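Local coordinates for beta-phenylalanine aminotransferase (Variovorax paradoxus, PDB 4AO9), which transfers the amino group of beta-phenylalanine to a keto-acid acceptor, probably through the ping-pong chemistry of its pyridoxal-5'-phosphate cofactor, at residues Met158-Ala163 with Val223-Pro228. Residues are numbered along the deposited sequence; the frame is centred on the assembly and turned at random.
Sequences MALTAA and VVLVEP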
ATOM      1  N   MET A 158      -7.894  -0.809   7.346  1.00  7.41           N
ATOM      2  CA  MET A 158      -7.796  -0.100   8.603  1.00  7.54           C
ATOM      3  C   MET A 158      -9.132   0.365   9.119  1.00  7.24           C
ATOM      4  O   MET A 158      -9.363   0.330  10.327  1.00  7.49           O
ATOM      5  CB  MET A 158      -6.817   1.069   8.513  1.00  8.19           C
ATOM      6  CG  MET A 158      -5.382   0.664   8.218  1.00  8.83           C
ATOM      7  SD  MET A 158      -4.710  -0.692   9.214  1.00 11.25           S
ATOM      8  CE  MET A 158      -4.934  -0.089  10.887  1.00 12.77           C
ATOM      9  N   ALA A 159     -10.009   0.818   8.224  1.00  6.40           N
ATOM     10  CA  ALA A 159     -11.359   1.217   8.639  1.00  6.67           C
ATOM     11  C   ALA A 159     -12.100   0.049   9.273  1.00  7.19           C
ATOM     12  O   ALA A 159     -12.756   0.207  10.306  1.00  7.48           O
ATOM     13  CB  ALA A 159     -12.141   1.768   7.470  1.00  7.74           C
ATOM     14  N   LEU A 160     -12.011  -1.111   8.635  1.00  7.55           N
ATOM     15  CA  LEU A 160     -12.628  -2.321   9.189  1.00  7.61           C
ATOM     16  C   LEU A 160     -12.045  -2.689  10.541  1.00  8.10           C
ATOM     17  O   LEU A 160     -12.777  -2.982  11.493  1.00  8.86           O
ATOM     18  CB  LEU A 160     -12.524  -3.498   8.212  1.00  7.45           C
ATOM     19  CG  LEU A 160     -13.317  -3.372   6.914  1.00  8.02           C
ATOM     20  CD1 LEU A 160     -13.013  -4.572   6.019  1.00  9.19           C
ATOM     21  CD2 LEU A 160     -14.835  -3.248   7.203  1.00  8.62           C
ATOM     22  N   THR A 161     -10.724  -2.666  10.644  1.00  8.45           N
ATOM     23  CA  THR A 161     -10.024  -2.992  11.870  1.00  9.15           C
ATOM     24  C   THR A 161     -10.472  -2.059  12.987  1.00  8.82           C
ATOM     25  O   THR A 161     -10.743  -2.503  14.116  1.00  9.10           O
ATOM     26  CB  THR A 161      -8.514  -2.832  11.616  1.00  9.91           C
ATOM     27  OG1 THR A 161      -8.125  -3.793  10.628  1.00 11.74           O
ATOM     28  CG2 THR A 161      -7.720  -3.059  12.887  1.00 10.99           C
ATOM     29  N   ALA A 162     -10.564  -0.770  12.667  1.00  8.68           N
ATOM     30  CA  ALA A 162     -11.020   0.227  13.633  1.00  8.82           C
ATOM     31  C   ALA A 162     -12.422  -0.099  14.131  1.00  8.60           C
ATOM     32  O   ALA A 162     -12.697  -0.042  15.339  1.00  9.29           O
ATOM     33  CB  ALA A 162     -10.998   1.611  13.001  1.00  9.62           C
ATOM     34  N   ALA A 163     -13.315  -0.419  13.201  1.00  8.16           N
ATOM     35  CA  ALA A 163     -14.711  -0.671  13.550  1.00  8.29           C
ATOM     36  C   ALA A 163     -14.875  -1.918  14.415  1.00  8.36           C
ATOM     37  O   ALA A 163     -15.654  -1.906  15.387  1.00  8.48           O
ATOM     38  CB  ALA A 163     -15.550  -0.770  12.297  1.00  8.91           C
ATOM     39  N   VAL A 223     -19.899  -3.440  11.477  1.00  7.39           N
ATOM     40  CA  VAL A 223     -19.773  -2.449  10.426  1.00  8.16           C
ATOM     41  C   VAL A 223     -20.542  -2.870   9.190  1.00  7.61           C
ATOM     42  O   VAL A 223     -20.663  -4.063   8.894  1.00  7.85           O
ATOM     43  CB  VAL A 223     -18.259  -2.154  10.144  1.00  9.17           C
ATOM     44  CG1 VAL A 223     -17.520  -3.397   9.776  1.00 10.37           C
ATOM     45  CG2 VAL A 223     -18.083  -1.062   9.101  1.00 12.01           C
ATOM     46  N   VAL A 224     -21.118  -1.873   8.519  1.00  7.13           N
ATOM     47  CA  VAL A 224     -21.698  -2.018   7.188  1.00  7.88           C
ATOM     48  C   VAL A 224     -20.796  -1.212   6.267  1.00  8.05           C
ATOM     49  O   VAL A 224     -20.649  -0.013   6.463  1.00  8.33           O
ATOM     50  CB  VAL A 224     -23.138  -1.452   7.145  1.00  7.78           C
ATOM     51  CG1 VAL A 224     -23.705  -1.582   5.731  1.00  9.29           C
ATOM     52  CG2 VAL A 224     -24.037  -2.183   8.169  1.00  9.17           C
ATOM     53  N   LEU A 225     -20.172  -1.883   5.300  1.00  7.48           N
ATOM     54  CA  LEU A 225     -19.212  -1.248   4.384  1.00  7.73           C
ATOM     55  C   LEU A 225     -19.793  -1.249   2.978  1.00  7.44           C
ATOM     56  O   LEU A 225     -20.198  -2.303   2.466  1.00  8.25           O
ATOM     57  CB  LEU A 225     -17.866  -1.994   4.428  1.00  6.93           C
ATOM     58  CG  LEU A 225     -16.835  -1.608   3.354  1.00  7.92           C
ATOM     59  CD1 LEU A 225     -16.331  -0.192   3.540  1.00  8.92           C
ATOM     60  CD2 LEU A 225     -15.657  -2.582   3.363  1.00  8.51           C
ATOM     61  N   VAL A 226     -19.871  -0.072   2.360  1.00  7.56           N
ATOM     62  CA  VAL A 226     -20.536   0.046   1.063  1.00  7.41           C
ATOM     63  C   VAL A 226     -19.976   1.194   0.223  1.00  7.31           C
ATOM     64  O   VAL A 226     -19.591   2.249   0.751  1.00  7.46           O
ATOM     65  CB  VAL A 226     -22.083   0.200   1.263  1.00  7.34           C
ATOM     66  CG1 VAL A 226     -22.415   1.550   1.898  1.00  8.74           C
ATOM     67  CG2 VAL A 226     -22.862   0.008  -0.053  1.00  8.77           C
ATOM     68  N   GLU A 227     -19.951   0.973  -1.090  1.00  6.96           N
ATOM     69  CA  GLU A 227     -19.703   2.044  -2.063  1.00  7.85           C
ATOM     70  C   GLU A 227     -21.021   2.765  -2.357  1.00  8.14           C
ATOM     71  O   GLU A 227     -22.007   2.105  -2.666  1.00  8.32           O
ATOM     72  CB  GLU A 227     -19.190   1.452  -3.372  1.00  7.70           C
ATOM     73  CG  GLU A 227     -17.846   0.698  -3.263  1.00  7.86           C
ATOM     74  CD  GLU A 227     -17.691  -0.284  -4.406  1.00  8.79           C
ATOM     75  OE1 GLU A 227     -17.190   0.138  -5.479  1.00  8.16           O
ATOM     76  OE2 GLU A 227     -18.110  -1.454  -4.234  1.00  8.89           O
ATOM     77  N   PRO A 228     -21.056   4.110  -2.270  1.00  8.14           N
ATOM     78  CA  PRO A 228     -22.333   4.792  -2.602  1.00  9.21           C
ATOM     79  C   PRO A 228     -22.707   4.683  -4.087  1.00  9.19           C
ATOM     80  O   PRO A 228     -23.878   4.879  -4.438  1.00 10.02           O
ATOM     81  CB  PRO A 228     -22.112   6.244  -2.178  1.00  9.77           C
ATOM     82  CG  PRO A 228     -20.863   6.277  -1.391  1.00 10.72           C
ATOM     83  CD  PRO A 228     -20.087   5.004  -1.608  1.00  8.58           C
TER
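Ala163 and Val223 have the nearest CA atoms across the contact, 6.2 Å apart, and the axes of helix 158-163 and strand 223-226 run nearly antiparallel (164°), 9.5 Å apart at their closest. The small side chain of Ala163 is consistent with this close approach: its CB lies 3.7 Å from CB of Val223 and 4.1 Å from both CG1 and CG2 of that valine, so the alanine methyl sits over the methine side of Val223 CB, with the two valine methyls splayed to either side. One turn earlier, Leu160 supplies the longer reach. Its CA–CB bond does not aim at the strand, but CG is anti to the carbonyl carbon (chi1 -67°) and CD1 continues the chain anti to CA (chi2 176°), which turns the other branch, CD2, to the strand. That single methyl touches two residues: it lies 3.7 Å from CG1 of Val223 and 4.0 Å from CD2 of Leu225, with Leu160 crossing both side chains at about a right angle. Val223 and Leu225, two positions apart, present the same face of the strand to the helix, whereas the CA–CB bond of Val224 points away.

This is helix-on-sheet packing in the large domain of a fold-type I aminotransferase: helix 152-167 covers the central seven-stranded sheet, in which strand 221-226 lies parallel to its neighbours 171-175 and 256-260. Ile172 and Val258 on those neighbours extend the apolar layer, and on another side of the helix Met158 packs against Val183 of the second subunit. No hydrogen bond links the two segments: each close contact pairs aliphatic carbons, and all four touching residues are buried. Beyond the strand, Glu227 touches pyridoxal-5'-phosphate, its carboxylate held by backbone N-H groups of Tyr179, at OE2, and Gly231, at OE1.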